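Local coordinates for inosine-uridine nucleoside N-ribohydrolase (Xanthomonas oryzae pv. oryzae, PDB 4KL0), which binds calcium and probably hydrolyses N-glycosidic bonds of nucleosides, as a putative effector of a plant-pathogenic bacterium, at residues K231-P236 and K313-D318. Residues are numbered along the deposited sequence; the frame is centred on the assembly and turned at random.
With CA (calcium ion), chain B.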
ATOM      1  N   LYS A 231      -3.955  12.575  -8.390  1.00 25.45           N
ATOM      2  CA  LYS A 231      -5.013  12.669  -9.367  1.00 26.49           C
ATOM      3  C   LYS A 231      -6.310  11.951  -8.935  1.00 30.43           C
ATOM      4  O   LYS A 231      -7.426  12.366  -9.288  1.00 30.78           O
ATOM      5  CB  LYS A 231      -4.492  12.120 -10.672  1.00 27.37           C
ATOM      6  CG  LYS A 231      -5.405  12.413 -11.857  1.00 29.25           C
ATOM      7  CD  LYS A 231      -4.616  12.290 -13.135  1.00 28.86           C
ATOM      8  CE  LYS A 231      -5.386  12.851 -14.307  1.00 28.63           C
ATOM      9  NZ  LYS A 231      -5.031  12.032 -15.508  1.00 26.56           N
ATOM     10  N   ALA A 232      -6.162  10.878  -8.162  1.00 28.50           N
ATOM     11  CA  ALA A 232      -7.308  10.062  -7.748  1.00 26.55           C
ATOM     12  C   ALA A 232      -7.649  10.231  -6.247  1.00 26.05           C
ATOM     13  O   ALA A 232      -8.205   9.318  -5.615  1.00 24.94           O
ATOM     14  CB  ALA A 232      -7.016   8.574  -8.084  1.00 22.38           C
ATOM     15  N   ALA A 233      -7.319  11.392  -5.671  1.00 23.26           N
ATOM     16  CA  ALA A 233      -7.504  11.624  -4.242  1.00 22.25           C
ATOM     17  C   ALA A 233      -8.968  11.516  -3.888  1.00 20.34           C
ATOM     18  O   ALA A 233      -9.823  11.942  -4.678  1.00 20.66           O
ATOM     19  CB  ALA A 233      -6.973  13.042  -3.849  1.00 20.39           C
ATOM     20  N   VAL A 234      -9.275  10.938  -2.739  1.00 19.14           N
ATOM     21  CA  VAL A 234     -10.667  10.743  -2.298  1.00 20.85           C
ATOM     22  C   VAL A 234     -11.067  11.794  -1.251  1.00 20.26           C
ATOM     23  O   VAL A 234     -10.219  12.363  -0.551  1.00 17.57           O
ATOM     24  CB  VAL A 234     -10.868   9.335  -1.727  1.00 20.96           C
ATOM     25  CG1 VAL A 234     -10.543   8.248  -2.808  1.00 21.81           C
ATOM     26  CG2 VAL A 234     -10.062   9.161  -0.409  1.00 18.48           C
ATOM     27  N   PRO A 235     -12.383  12.093  -1.124  1.00 20.91           N
ATOM     28  CA  PRO A 235     -12.777  13.068  -0.091  1.00 18.35           C
ATOM     29  C   PRO A 235     -12.969  12.393   1.266  1.00 18.25           C
ATOM     30  O   PRO A 235     -12.927  11.123   1.304  1.00 19.23           O
ATOM     31  CB  PRO A 235     -14.146  13.564  -0.596  1.00 18.10           C
ATOM     32  CG  PRO A 235     -14.723  12.302  -1.267  1.00 21.96           C
ATOM     33  CD  PRO A 235     -13.524  11.589  -1.923  1.00 20.62           C
ATOM     34  N   PRO A 236     -13.201  13.166   2.355  1.00 16.55           N
ATOM     35  CA  PRO A 236     -13.512  12.559   3.655  1.00 18.61           C
ATOM     36  C   PRO A 236     -14.677  11.575   3.571  1.00 20.28           C
ATOM     37  O   PRO A 236     -14.729  10.694   4.418  1.00 19.26           O
ATOM     38  CB  PRO A 236     -13.915  13.769   4.544  1.00 21.66           C
ATOM     39  CG  PRO A 236     -13.148  14.906   3.975  1.00 22.60           C
ATOM     40  CD  PRO A 236     -12.849  14.599   2.507  1.00 19.84           C
ATOM     41  N   LYS A 313      -9.603  16.374  -0.556  1.00 21.65           N
ATOM     42  CA  LYS A 313      -8.551  15.650  -1.278  1.00 20.38           C
ATOM     43  C   LYS A 313      -7.679  14.877  -0.288  1.00 19.74           C
ATOM     44  O   LYS A 313      -6.873  15.502   0.414  1.00 22.55           O
ATOM     45  CB  LYS A 313      -7.622  16.642  -1.987  1.00 25.61           C
ATOM     46  CG  LYS A 313      -8.323  17.565  -3.002  1.00 29.48           C
ATOM     47  CD  LYS A 313      -7.289  18.232  -3.929  1.00 32.79           C
ATOM     48  CE  LYS A 313      -6.913  19.645  -3.453  1.00 35.59           C
ATOM     49  NZ  LYS A 313      -5.617  20.121  -4.066  1.00 38.13           N
ATOM     50  N   LEU A 314      -7.797  13.544  -0.254  1.00 18.84           N
ATOM     51  CA  LEU A 314      -6.993  12.696   0.633  1.00 18.05           C
ATOM     52  C   LEU A 314      -6.339  11.613  -0.260  1.00 16.35           C
ATOM     53  O   LEU A 314      -7.047  10.865  -0.978  1.00 17.06           O
ATOM     54  CB  LEU A 314      -7.853  12.048   1.730  1.00 15.60           C
ATOM     55  CG  LEU A 314      -8.513  13.087   2.659  1.00 20.89           C
ATOM     56  CD1 LEU A 314      -9.632  12.397   3.406  1.00 19.73           C
ATOM     57  CD2 LEU A 314      -7.460  13.769   3.601  1.00 17.13           C
ATOM     58  N   ASN A 315      -5.002  11.512  -0.218  1.00 18.39           N
ATOM     59  CA  ASN A 315      -4.327  10.555  -1.108  1.00 16.66           C
ATOM     60  C   ASN A 315      -4.359   9.083  -0.654  1.00 16.72           C
ATOM     61  O   ASN A 315      -4.224   8.813   0.567  1.00 18.78           O
ATOM     62  CB  ASN A 315      -2.890  11.001  -1.289  1.00 18.56           C
ATOM     63  CG  ASN A 315      -2.804  12.354  -1.945  1.00 20.06           C
ATOM     64  OD1 ASN A 315      -3.644  12.707  -2.796  1.00 22.07           O
ATOM     65  ND2 ASN A 315      -1.776  13.119  -1.582  1.00 23.19           N
ATOM     66  N   LEU A 316      -4.593   8.164  -1.594  1.00 16.64           N
ATOM     67  CA  LEU A 316      -4.533   6.699  -1.312  1.00 15.56           C
ATOM     68  C   LEU A 316      -3.405   6.018  -2.127  1.00 15.47           C
ATOM     69  O   LEU A 316      -3.634   5.298  -3.114  1.00 17.71           O
ATOM     70  CB  LEU A 316      -5.890   6.006  -1.604  1.00 14.58           C
ATOM     71  CG  LEU A 316      -7.009   6.396  -0.639  1.00 15.45           C
ATOM     72  CD1 LEU A 316      -8.401   5.771  -1.015  1.00 15.96           C
ATOM     73  CD2 LEU A 316      -6.564   6.114   0.832  1.00 16.82           C
ATOM     74  N   TYR A 317      -2.166   6.169  -1.688  1.00 13.11           N
ATOM     75  CA  TYR A 317      -1.069   5.719  -2.515  1.00 13.34           C
ATOM     76  C   TYR A 317      -1.011   4.215  -2.607  1.00 12.75           C
ATOM     77  O   TYR A 317      -0.867   3.643  -3.666  1.00 12.68           O
ATOM     78  CB  TYR A 317       0.277   6.170  -1.904  1.00 15.46           C
ATOM     79  CG  TYR A 317       0.345   7.645  -1.578  1.00 16.59           C
ATOM     80  CD1 TYR A 317       0.652   8.569  -2.559  1.00 16.91           C
ATOM     81  CD2 TYR A 317       0.124   8.089  -0.275  1.00 18.11           C
ATOM     82  CE1 TYR A 317       0.724   9.936  -2.260  1.00 18.45           C
ATOM     83  CE2 TYR A 317       0.177   9.445   0.042  1.00 19.80           C
ATOM     84  CZ  TYR A 317       0.478  10.350  -0.956  1.00 20.40           C
ATOM     85  OH  TYR A 317       0.555  11.706  -0.641  1.00 20.88           O
ATOM     86  N   ASP A 318      -1.130   3.570  -1.465  1.00 10.73           N
ATOM     87  CA  ASP A 318      -0.952   2.136  -1.464  1.00 10.13           C
ATOM     88  C   ASP A 318      -2.126   1.360  -2.106  1.00 10.19           C
ATOM     89  O   ASP A 318      -1.899   0.352  -2.814  1.00 11.28           O
ATOM     90  CB  ASP A 318      -0.685   1.654  -0.034  1.00 12.00           C
ATOM     91  CG  ASP A 318       0.647   2.126   0.496  1.00 13.13           C
ATOM     92  OD1 ASP A 318       1.487   2.639  -0.267  1.00 12.34           O
ATOM     93  OD2 ASP A 318       0.927   1.962   1.704  1.00 11.45           O
TER
HETATM   94 CA    CA B 501       2.778   2.026   3.202  1.00 10.46          CA
HETATM   95  O   HOH W   1       3.421   3.559   1.080  1.00 13.09           O
HETATM   96  O   HOH W   2       1.976   4.333   3.665  1.00 15.13           O
HETATM   97  O   HOH W   3       4.954   3.388   3.589  1.00 12.46           O
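V234 and L314 pair through their backbones as a single antiparallel bridge. V234 N donates to L314 O at 2.8 Å, and L314 N donates back to V234 O at 2.7 Å. The second bond is the more bent, 132° at the hydrogen.

Apolar contacts flank this hydrogen-bonded pair. V234 presents both methyls to one methyl of L316: CG1 lies 3.7 Å and CG2 3.8 Å from L316 CD1. The two side chains cross at about a right angle. With CG1 anti to the carbonyl carbon (chi1 -60°), both V234 methyls reach that one methyl. L314 CD1 reaches the ring of P236, 4.0 Å from CD. Y239 of helix 236-243 touches both leucines, and F238 touches L316.

A233 CB meets the side-chain oxygen of N315, OD1, at 3.5 Å. The other end of that amide, ND2, donates to Y317 OH at 2.9 Å.

L316 is the N-cap residue of helix 317-325. In the helix's first turn, D318 OD2 binds calcium at 2.4 Å, and OD1 accepts a hydrogen bond from a calcium-bound water. D35, D42 and the I151 carbonyl also bind the ion, an aspartate-rich calcium site characteristic of the nucleoside hydrolase fold.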